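Local coordinates for uncharacterized protein VPA0106 (Vibrio parahaemolyticus, PDB 3U07), which is of unknown function but combines a DUF1254 region with a DUF1214 region and carries a signal sequence consistent with export from the cytoplasm, at residues Thr113-Asn121 and Leu284-Arg295; Lys327-Met337 and Val403-Met412. The protein carries 2 engineered substitutions. One frame throughout, in Å; residues are numbered along the deposited sequence.

Overall arrangement
The two contacts show how one chain can tie loops to sheets by different chemistry. Contacts 1 and 2 lie on opposite sides of the chain's centre, their own centres about 36 Å apart, sharing no helix or strand. Both are largely buried, contact 1 nearer the middle of the molecule, where the hairpin between strands 109-115 and 120-125 meets a loop and the short helix 287-290. There arginines, a carboxylate, a tyrosine and waters do most of the joining. Contact 2, within the DUF1214 range, joins loops leading into strands of two different sheets, and a few side chains of those strands; backbone bonds and a sandwiched phenylalanine dominate, with Lys327 and Glu405 at the margin but Asp329 buried.

Contact 1: Thr113-Asn121 and Leu284-Arg295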
loop_
_atom_site.group_PDB
_atom_site.type_symbol
_atom_site.label_atom_id
_atom_site.label_comp_id
_atom_site.label_asym_id
_atom_site.label_seq_id
_atom_site.Cartn_x
_atom_site.Cartn_y
_atom_site.Cartn_z
ATOM N N THR A 113 5.320 4.049 -5.229
ATOM C CA THR A 113 6.156 2.927 -5.637
ATOM C C THR A 113 6.846 2.317 -4.434
ATOM O O THR A 113 7.198 3.019 -3.489
ATOM C CB THR A 113 7.247 3.351 -6.667
ATOM O OG1 THR A 113 8.030 4.423 -6.126
ATOM C CG2 THR A 113 6.611 3.803 -7.982
HETATM N N MSE A 114 7.032 1.001 -4.478
HETATM C CA MSE A 114 7.687 0.281 -3.390
HETATM C C MSE A 114 8.638 -0.745 -3.977
HETATM O O MSE A 114 8.388 -1.279 -5.059
HETATM C CB MSE A 114 6.642 -0.420 -2.513
HETATM C CG MSE A 114 5.722 0.554 -1.782
HETATM SE SE MSE A 114 4.427 -0.335 -0.638
HETATM C CE MSE A 114 3.231 -0.855 -2.059
ATOM N N ASP A 115 9.733 -1.015 -3.279
ATOM C CA ASP A 115 10.682 -1.989 -3.777
ATOM C C ASP A 115 10.380 -3.376 -3.227
ATOM O O ASP A 115 9.468 -3.547 -2.402
ATOM C CB ASP A 115 12.129 -1.578 -3.458
ATOM C CG ASP A 115 12.418 -1.470 -1.967
ATOM O OD1 ASP A 115 11.863 -2.260 -1.171
ATOM O OD2 ASP A 115 13.234 -0.596 -1.595
HETATM N N MSE A 116 11.145 -4.358 -3.698
HETATM C CA MSE A 116 10.966 -5.750 -3.299
HETATM C C MSE A 116 11.334 -6.070 -1.850
HETATM O O MSE A 116 11.266 -7.223 -1.431
HETATM C CB MSE A 116 11.748 -6.651 -4.258
HETATM C CG MSE A 116 11.249 -6.559 -5.694
HETATM SE SE MSE A 116 9.395 -7.136 -5.860
HETATM C CE MSE A 116 9.763 -9.020 -5.714
ATOM N N GLY A 117 11.739 -5.060 -1.091
ATOM C CA GLY A 117 12.066 -5.295 0.304
ATOM C C GLY A 117 10.925 -4.751 1.147
ATOM O O GLY A 117 10.993 -4.706 2.378
ATOM N N HIS A 118 9.875 -4.339 0.439
ATOM C CA HIS A 118 8.645 -3.757 0.982
ATOM C C HIS A 118 8.824 -2.368 1.595
ATOM O O HIS A 118 8.202 -2.033 2.603
ATOM C CB HIS A 118 7.968 -4.702 1.987
ATOM C CG HIS A 118 6.496 -4.447 2.148
ATOM N ND1 HIS A 118 5.965 -3.793 3.238
ATOM C CD2 HIS A 118 5.450 -4.731 1.334
ATOM C CE1 HIS A 118 4.655 -3.686 3.089
ATOM N NE2 HIS A 118 4.318 -4.245 1.942
ATOM N N TYR A 119 9.688 -1.566 0.971
ATOM C CA TYR A 119 9.921 -0.187 1.399
ATOM C C TYR A 119 9.324 0.747 0.358
ATOM O O TYR A 119 9.515 0.544 -0.843
ATOM C CB TYR A 119 11.410 0.159 1.481
ATOM C CG TYR A 119 12.158 -0.461 2.619
ATOM C CD1 TYR A 119 12.938 -1.596 2.426
ATOM C CD2 TYR A 119 12.101 0.097 3.894
ATOM C CE1 TYR A 119 13.645 -2.164 3.472
ATOM C CE2 TYR A 119 12.806 -0.463 4.950
ATOM C CZ TYR A 119 13.576 -1.595 4.731
ATOM O OH TYR A 119 14.271 -2.163 5.770
ATOM N N THR A 120 8.595 1.761 0.808
ATOM C CA THR A 120 8.056 2.737 -0.127
ATOM C C THR A 120 9.283 3.570 -0.547
ATOM O O THR A 120 10.061 4.002 0.308
ATOM C CB THR A 120 7.007 3.646 0.557
ATOM O OG1 THR A 120 5.754 2.948 0.643
ATOM C CG2 THR A 120 6.821 4.939 -0.225
ATOM N N ASN A 121 9.497 3.747 -1.848
ATOM C CA ASN A 121 10.643 4.539 -2.294
ATOM C C ASN A 121 10.235 5.792 -3.056
ATOM O O ASN A 121 11.078 6.562 -3.508
ATOM C CB ASN A 121 11.635 3.697 -3.124
ATOM C CG ASN A 121 10.979 2.934 -4.271
ATOM O OD1 ASN A 121 9.874 3.247 -4.714
ATOM N ND2 ASN A 121 11.690 1.929 -4.774
ATOM N N LEU A 284 4.866 0.739 8.111
ATOM C CA LEU A 284 4.905 1.126 6.711
ATOM C C LEU A 284 5.728 2.387 6.565
ATOM O O LEU A 284 5.447 3.397 7.204
ATOM C CB LEU A 284 3.476 1.355 6.206
ATOM C CG LEU A 284 2.529 0.154 6.340
ATOM C CD1 LEU A 284 1.106 0.570 5.999
ATOM C CD2 LEU A 284 2.991 -0.971 5.407
ATOM N N GLY A 285 6.751 2.333 5.718
ATOM C CA GLY A 285 7.594 3.500 5.544
ATOM C C GLY A 285 8.649 3.348 4.462
ATOM O O GLY A 285 8.540 2.499 3.572
ATOM N N THR A 286 9.682 4.173 4.556
ATOM C CA THR A 286 10.766 4.184 3.585
ATOM C C THR A 286 12.028 3.644 4.230
ATOM O O THR A 286 12.067 3.399 5.438
ATOM C CB THR A 286 11.068 5.622 3.142
ATOM O OG1 THR A 286 11.655 6.331 4.245
ATOM C CG2 THR A 286 9.782 6.343 2.726
ATOM N N ARG A 287 13.077 3.451 3.435
ATOM C CA ARG A 287 14.338 2.977 4.016
ATOM C C ARG A 287 14.899 4.090 4.918
ATOM O O ARG A 287 15.649 3.789 5.863
ATOM C CB ARG A 287 15.354 2.655 2.923
ATOM C CG ARG A 287 14.991 1.390 2.155
ATOM C CD ARG A 287 16.019 0.962 1.122
ATOM N NE ARG A 287 15.581 -0.237 0.409
ATOM C CZ ARG A 287 15.719 -1.485 0.851
ATOM N NH1 ARG A 287 16.297 -1.732 2.021
ATOM N NH2 ARG A 287 15.270 -2.492 0.114
ATOM N N ASP A 288 14.556 5.342 4.685
ATOM C CA ASP A 288 15.137 6.302 5.592
ATOM C C ASP A 288 14.543 6.235 6.997
ATOM O O ASP A 288 15.193 6.604 7.972
ATOM C CB ASP A 288 14.989 7.678 5.027
ATOM C CG ASP A 288 16.200 8.098 4.233
ATOM O OD1 ASP A 288 17.318 7.992 4.776
ATOM O OD2 ASP A 288 16.036 8.560 3.081
ATOM N N THR A 289 13.297 5.786 7.099
ATOM C CA THR A 289 12.643 5.733 8.405
ATOM C C THR A 289 12.559 4.333 8.978
ATOM O O THR A 289 12.417 4.168 10.178
ATOM C CB THR A 289 11.210 6.321 8.357
ATOM O OG1 THR A 289 10.430 5.604 7.392
ATOM C CG2 THR A 289 11.242 7.798 7.991
ATOM N N LEU A 290 12.650 3.311 8.136
ATOM C CA LEU A 290 12.564 1.955 8.668
ATOM C C LEU A 290 13.739 1.050 8.312
ATOM O O LEU A 290 13.809 -0.090 8.768
ATOM C CB LEU A 290 11.244 1.311 8.231
ATOM C CG LEU A 290 9.977 1.953 8.804
ATOM C CD1 LEU A 290 8.750 1.389 8.104
ATOM C CD2 LEU A 290 9.904 1.700 10.310
ATOM N N GLY A 291 14.667 1.559 7.510
ATOM C CA GLY A 291 15.814 0.758 7.123
ATOM C C GLY A 291 16.520 0.107 8.303
ATOM O O GLY A 291 16.947 -1.045 8.213
ATOM N N ASP A 292 16.640 0.832 9.412
ATOM C CA ASP A 292 17.308 0.296 10.594
ATOM C C ASP A 292 16.352 -0.084 11.725
ATOM O O ASP A 292 16.789 -0.359 12.842
ATOM C CB ASP A 292 18.339 1.303 11.103
ATOM C CG ASP A 292 19.546 1.413 10.183
ATOM O OD1 ASP A 292 19.969 2.550 9.887
ATOM O OD2 ASP A 292 20.072 0.359 9.764
ATOM N N ALA A 293 15.056 -0.111 11.434
ATOM C CA ALA A 293 14.058 -0.458 12.441
ATOM C C ALA A 293 14.031 -1.970 12.655
ATOM O O ALA A 293 14.437 -2.731 11.774
ATOM C CB ALA A 293 12.686 0.031 12.006
ATOM N N PRO A 294 13.550 -2.423 13.829
ATOM C CA PRO A 294 13.469 -3.851 14.162
ATOM C C PRO A 294 12.767 -4.638 13.054
ATOM O O PRO A 294 11.717 -4.220 12.555
ATOM C CB PRO A 294 12.680 -3.854 15.470
ATOM C CG PRO A 294 13.083 -2.562 16.105
ATOM C CD PRO A 294 13.009 -1.605 14.932
ATOM N N ARG A 295 13.346 -5.777 12.679
ATOM C CA ARG A 295 12.786 -6.600 11.612
ATOM C C ARG A 295 11.417 -7.226 11.871
ATOM O O ARG A 295 10.586 -7.270 10.959
ATOM C CB ARG A 295 13.770 -7.707 11.212
ATOM C CG ARG A 295 15.030 -7.231 10.485
ATOM C CD ARG A 295 14.695 -6.445 9.227
ATOM N NE ARG A 295 14.457 -5.031 9.501
ATOM C CZ ARG A 295 14.125 -4.139 8.571
ATOM N NH1 ARG A 295 13.986 -4.522 7.308
ATOM N NH2 ARG A 295 13.941 -2.866 8.900
HETATM O O HOH W 1 6.778 -0.099 4.203
HETATM O O HOH W 2 16.762 -2.751 5.349
HETATM O O HOH W 3 12.703 3.783 0.620
#
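Arg287 lies across one face of the Tyr119 ring, its CG 3.6 Å from the ring centroid in a CH-pi contact, while Leu290 O and Asp115 OD1 sit at the ring's edge, in plane. The Arg287 guanidinium in turn has Tyr119 CD1 over its centre, the two planes 40° apart, and Asp115 at its rim. Tyr119 belongs to the beta hairpin of strands 109-115 and 120-125, whose type I turn runs from Asp115 to His118. With the arginine chain extended from CG to NE, its head lies over the CD1-CE1 side of the ring, and NE makes a salt bridge to OD2 of Asp115, 3.1 Å away on the syn side; NH1 is claimed by Asp232. The other oxygen, OD1, accepts from Gly117 N, an Asx turn, and from Tyr119 N on opposite faces of the carboxylate, so this one side chain both braces the turn and holds the arginine.

At the far end of the ring, Arg295 NH1 donates to Tyr119 OH at 2.8 Å. Bends at chi2 and chi3 fold Arg295 back onto its own segment, where NE and NH2 both grip Ala293 O, which should limit rotation of the guanidinium. Phe298 of helix 295-305 packs on both Tyr119 and Arg295. Thr286 and Thr289 form a capping box at the start of helix 287-290. The backbones join directly through Thr120 N to Gly285 O, 2.9 Å, and a water bridges Thr120 O, 2.7 Å from it, to Arg287 N.

Contact 2: Lys327-Met337 and Val403-Met412; sequences KLDGSKHDYVM and VPEKPFYAIM
A single antiparallel beta bridge, Asp329 with Pro407, joins the loop ahead of strand 334-340 to the residue just before strand 408-417. Two backbone bonds frame it: Phe408 N donates to Leu328 O at 3.1 Å and Gly330 N to Lys406 O at 3.2 Å. Lys327 NZ also reaches Leu328 O, in the carbonyl plane on a lone pair, and is held by Asp320. Phe408 is the apolar centre. With CG between the backbone N and the carbonyl carbon (chi1 67°), its ring lies between Leu328 and Val403: one face takes Leu328 CB, 3.7 Å from the centroid, while Val403 CG2 lies over the opposite face, off-centre. The bridge lies just ahead of two strands that belong to different four-stranded sheets, 334-340 in a mixed one and 408-417 in an antiparallel one. Tyr335 meets Phe408 in an offset edge-to-face pair, the phenylalanine edge toward the tyrosine face, planes at 80°. Tyr335 OH accepts from Asp329 N at 3.0 Å. Asp329 OD1 makes an Asx turn with Ser331 N and also accepts from Ser331 OG, 2.6 Å away, both from one face of the carboxylate. Farther along the two strands, Met337 SE comes within 4.3 Å of Met412 CE.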
loop_
_atom_site.group_PDB
_atom_site.type_symbol
_atom_site.label_atom_id
_atom_site.label_comp_id
_atom_site.label_asym_id
_atom_site.label_seq_id
_atom_site.Cartn_x
_atom_site.Cartn_y
_atom_site.Cartn_z
ATOM N N LYS A 327 -22.367 -5.959 17.640
ATOM C CA LYS A 327 -21.919 -5.987 16.256
ATOM C C LYS A 327 -22.774 -5.042 15.420
ATOM O O LYS A 327 -23.995 -5.017 15.563
ATOM C CB LYS A 327 -22.051 -7.406 15.697
ATOM C CG LYS A 327 -21.633 -7.538 14.244
ATOM C CD LYS A 327 -20.123 -7.508 14.109
ATOM C CE LYS A 327 -19.717 -7.347 12.658
ATOM N NZ LYS A 327 -20.118 -6.007 12.139
ATOM N N LEU A 328 -22.134 -4.257 14.556
ATOM C CA LEU A 328 -22.861 -3.342 13.677
ATOM C C LEU A 328 -23.692 -4.210 12.738
ATOM O O LEU A 328 -23.158 -5.123 12.099
ATOM C CB LEU A 328 -21.886 -2.493 12.860
ATOM C CG LEU A 328 -21.058 -1.498 13.672
ATOM C CD1 LEU A 328 -19.995 -0.877 12.785
ATOM C CD2 LEU A 328 -21.986 -0.439 14.268
ATOM N N ASP A 329 -24.985 -3.920 12.644
ATOM C CA ASP A 329 -25.895 -4.707 11.812
ATOM C C ASP A 329 -27.108 -3.862 11.435
ATOM O O ASP A 329 -27.948 -3.559 12.278
ATOM C CB ASP A 329 -26.347 -5.935 12.607
ATOM C CG ASP A 329 -27.063 -6.963 11.755
ATOM O OD1 ASP A 329 -27.741 -6.572 10.784
ATOM O OD2 ASP A 329 -26.959 -8.165 12.077
ATOM N N GLY A 330 -27.205 -3.495 10.163
ATOM C CA GLY A 330 -28.310 -2.669 9.712
ATOM C C GLY A 330 -29.708 -3.252 9.805
ATOM O O GLY A 330 -30.686 -2.522 9.676
ATOM N N SER A 331 -29.820 -4.556 10.024
ATOM C CA SER A 331 -31.137 -5.179 10.124
ATOM C C SER A 331 -31.701 -5.037 11.537
ATOM O O SER A 331 -32.880 -5.301 11.774
ATOM C CB SER A 331 -31.056 -6.666 9.758
ATOM O OG SER A 331 -30.250 -7.386 10.680
ATOM N N LYS A 332 -30.858 -4.598 12.468
ATOM C CA LYS A 332 -31.264 -4.459 13.861
ATOM C C LYS A 332 -31.359 -3.047 14.412
ATOM O O LYS A 332 -32.091 -2.809 15.368
ATOM C CB LYS A 332 -30.314 -5.258 14.750
ATOM C CG LYS A 332 -30.218 -6.718 14.371
ATOM C CD LYS A 332 -29.374 -7.495 15.350
ATOM C CE LYS A 332 -29.353 -8.963 14.966
ATOM N NZ LYS A 332 -28.561 -9.776 15.924
ATOM N N HIS A 333 -30.625 -2.108 13.827
ATOM C CA HIS A 333 -30.647 -0.747 14.336
ATOM C C HIS A 333 -30.358 0.299 13.274
ATOM O O HIS A 333 -30.015 -0.009 12.131
ATOM C CB HIS A 333 -29.572 -0.562 15.417
ATOM C CG HIS A 333 -29.655 -1.524 16.560
ATOM N ND1 HIS A 333 -30.524 -1.353 17.618
ATOM C CD2 HIS A 333 -28.957 -2.655 16.827
ATOM C CE1 HIS A 333 -30.356 -2.335 18.486
ATOM N NE2 HIS A 333 -29.412 -3.139 18.030
ATOM N N ASP A 334 -30.514 1.546 13.701
ATOM C CA ASP A 334 -30.202 2.719 12.909
ATOM C C ASP A 334 -29.026 3.247 13.732
ATOM O O ASP A 334 -29.000 3.072 14.952
ATOM C CB ASP A 334 -31.354 3.719 12.935
ATOM C CG ASP A 334 -32.266 3.591 11.732
ATOM O OD1 ASP A 334 -32.245 2.533 11.069
ATOM O OD2 ASP A 334 -33.011 4.555 11.457
ATOM N N TYR A 335 -28.040 3.863 13.094
ATOM C CA TYR A 335 -26.907 4.365 13.857
ATOM C C TYR A 335 -26.607 5.818 13.550
ATOM O O TYR A 335 -27.046 6.357 12.533
ATOM C CB TYR A 335 -25.656 3.532 13.570
ATOM C CG TYR A 335 -25.816 2.054 13.833
ATOM C CD1 TYR A 335 -26.394 1.211 12.879
ATOM C CD2 TYR A 335 -25.389 1.494 15.037
ATOM C CE1 TYR A 335 -26.539 -0.159 13.123
ATOM C CE2 TYR A 335 -25.530 0.135 15.287
ATOM C CZ TYR A 335 -26.104 -0.685 14.330
ATOM O OH TYR A 335 -26.244 -2.030 14.587
ATOM N N VAL A 336 -25.868 6.453 14.452
ATOM C CA VAL A 336 -25.474 7.834 14.258
ATOM C C VAL A 336 -24.028 8.021 14.716
ATOM O O VAL A 336 -23.587 7.445 15.711
ATOM C CB VAL A 336 -26.416 8.821 15.001
ATOM C CG1 VAL A 336 -26.288 8.657 16.499
ATOM C CG2 VAL A 336 -26.097 10.251 14.576
HETATM N N MSE A 337 -23.301 8.827 13.953
HETATM C CA MSE A 337 -21.899 9.124 14.201
HETATM C C MSE A 337 -21.761 10.644 14.205
HETATM O O MSE A 337 -22.093 11.291 13.218
HETATM C CB MSE A 337 -21.083 8.556 13.049
HETATM C CG MSE A 337 -19.791 7.884 13.404
HETATM SE SE MSE A 337 -19.006 7.162 11.780
HETATM C CE MSE A 337 -20.573 6.920 10.711
ATOM N N VAL A 403 -26.832 1.764 4.937
ATOM C CA VAL A 403 -26.178 0.657 5.604
ATOM C C VAL A 403 -27.039 -0.561 5.264
ATOM O O VAL A 403 -28.261 -0.463 5.213
ATOM C CB VAL A 403 -26.084 0.949 7.124
ATOM C CG1 VAL A 403 -26.558 -0.228 7.941
ATOM C CG2 VAL A 403 -24.641 1.318 7.466
ATOM N N PRO A 404 -26.409 -1.720 5.005
ATOM C CA PRO A 404 -27.140 -2.941 4.653
ATOM C C PRO A 404 -27.898 -3.643 5.773
ATOM O O PRO A 404 -27.620 -3.439 6.952
ATOM C CB PRO A 404 -26.049 -3.825 4.072
ATOM C CG PRO A 404 -24.894 -3.506 4.956
ATOM C CD PRO A 404 -24.961 -1.987 5.073
ATOM N N GLU A 405 -28.855 -4.480 5.372
ATOM C CA GLU A 405 -29.680 -5.259 6.295
ATOM C C GLU A 405 -28.905 -6.490 6.768
ATOM O O GLU A 405 -29.435 -7.601 6.781
ATOM C CB GLU A 405 -30.960 -5.725 5.596
ATOM C CG GLU A 405 -31.846 -4.607 5.080
ATOM C CD GLU A 405 -33.047 -4.356 5.966
ATOM O OE1 GLU A 405 -32.856 -4.028 7.155
ATOM O OE2 GLU A 405 -34.186 -4.489 5.470
ATOM N N LYS A 406 -27.652 -6.285 7.155
ATOM C CA LYS A 406 -26.798 -7.371 7.621
ATOM C C LYS A 406 -25.610 -6.803 8.386
ATOM O O LYS A 406 -25.449 -5.590 8.475
ATOM C CB LYS A 406 -26.294 -8.180 6.424
ATOM C CG LYS A 406 -25.645 -7.337 5.333
ATOM C CD LYS A 406 -24.801 -8.191 4.394
ATOM C CE LYS A 406 -24.247 -7.366 3.238
ATOM N NZ LYS A 406 -23.388 -8.182 2.333
ATOM N N PRO A 407 -24.774 -7.673 8.969
ATOM C CA PRO A 407 -23.619 -7.149 9.701
ATOM C C PRO A 407 -22.728 -6.371 8.734
ATOM O O PRO A 407 -22.508 -6.797 7.600
ATOM C CB PRO A 407 -22.944 -8.414 10.224
ATOM C CG PRO A 407 -24.112 -9.330 10.464
ATOM C CD PRO A 407 -24.932 -9.120 9.206
ATOM N N PHE A 408 -22.224 -5.227 9.182
ATOM C CA PHE A 408 -21.368 -4.397 8.350
ATOM C C PHE A 408 -20.274 -3.778 9.199
ATOM O O PHE A 408 -20.316 -3.836 10.429
ATOM C CB PHE A 408 -22.192 -3.280 7.702
ATOM C CG PHE A 408 -22.731 -2.261 8.688
ATOM C CD1 PHE A 408 -21.992 -1.127 9.015
ATOM C CD2 PHE A 408 -23.979 -2.445 9.290
ATOM C CE1 PHE A 408 -22.485 -0.185 9.923
ATOM C CE2 PHE A 408 -24.482 -1.512 10.198
ATOM C CZ PHE A 408 -23.736 -0.379 10.515
ATOM N N TYR A 409 -19.271 -3.215 8.538
ATOM C CA TYR A 409 -18.213 -2.524 9.249
ATOM C C TYR A 409 -17.938 -1.244 8.485
ATOM O O TYR A 409 -18.275 -1.127 7.305
ATOM C CB TYR A 409 -16.942 -3.369 9.383
ATOM C CG TYR A 409 -16.319 -3.844 8.091
ATOM C CD1 TYR A 409 -16.774 -5.001 7.460
ATOM C CD2 TYR A 409 -15.239 -3.161 7.524
ATOM C CE1 TYR A 409 -16.167 -5.470 6.299
ATOM C CE2 TYR A 409 -14.625 -3.619 6.360
ATOM C CZ TYR A 409 -15.094 -4.775 5.754
ATOM O OH TYR A 409 -14.499 -5.241 4.605
ATOM N N ALA A 410 -17.353 -0.271 9.166
ATOM C CA ALA A 410 -17.056 1.001 8.540
ATOM C C ALA A 410 -15.560 1.236 8.557
ATOM O O ALA A 410 -14.897 0.968 9.555
ATOM C CB ALA A 410 -17.777 2.133 9.287
ATOM N N ILE A 411 -15.036 1.720 7.435
ATOM C CA ILE A 411 -13.615 2.023 7.311
ATOM C C ILE A 411 -13.450 3.527 7.125
ATOM O O ILE A 411 -13.977 4.096 6.171
ATOM C CB ILE A 411 -12.981 1.338 6.081
ATOM C CG1 ILE A 411 -12.923 -0.179 6.282
ATOM C CG2 ILE A 411 -11.592 1.926 5.827
ATOM C CD1 ILE A 411 -11.986 -0.632 7.385
HETATM N N MSE A 412 -12.734 4.173 8.037
HETATM C CA MSE A 412 -12.501 5.604 7.912
HETATM C C MSE A 412 -11.089 5.793 7.348
HETATM O O MSE A 412 -10.132 5.167 7.811
HETATM C CB MSE A 412 -12.630 6.300 9.269
HETATM C CG MSE A 412 -12.672 7.823 9.172
HETATM SE SE MSE A 412 -13.195 8.690 10.838
HETATM C CE MSE A 412 -14.713 7.583 11.239
#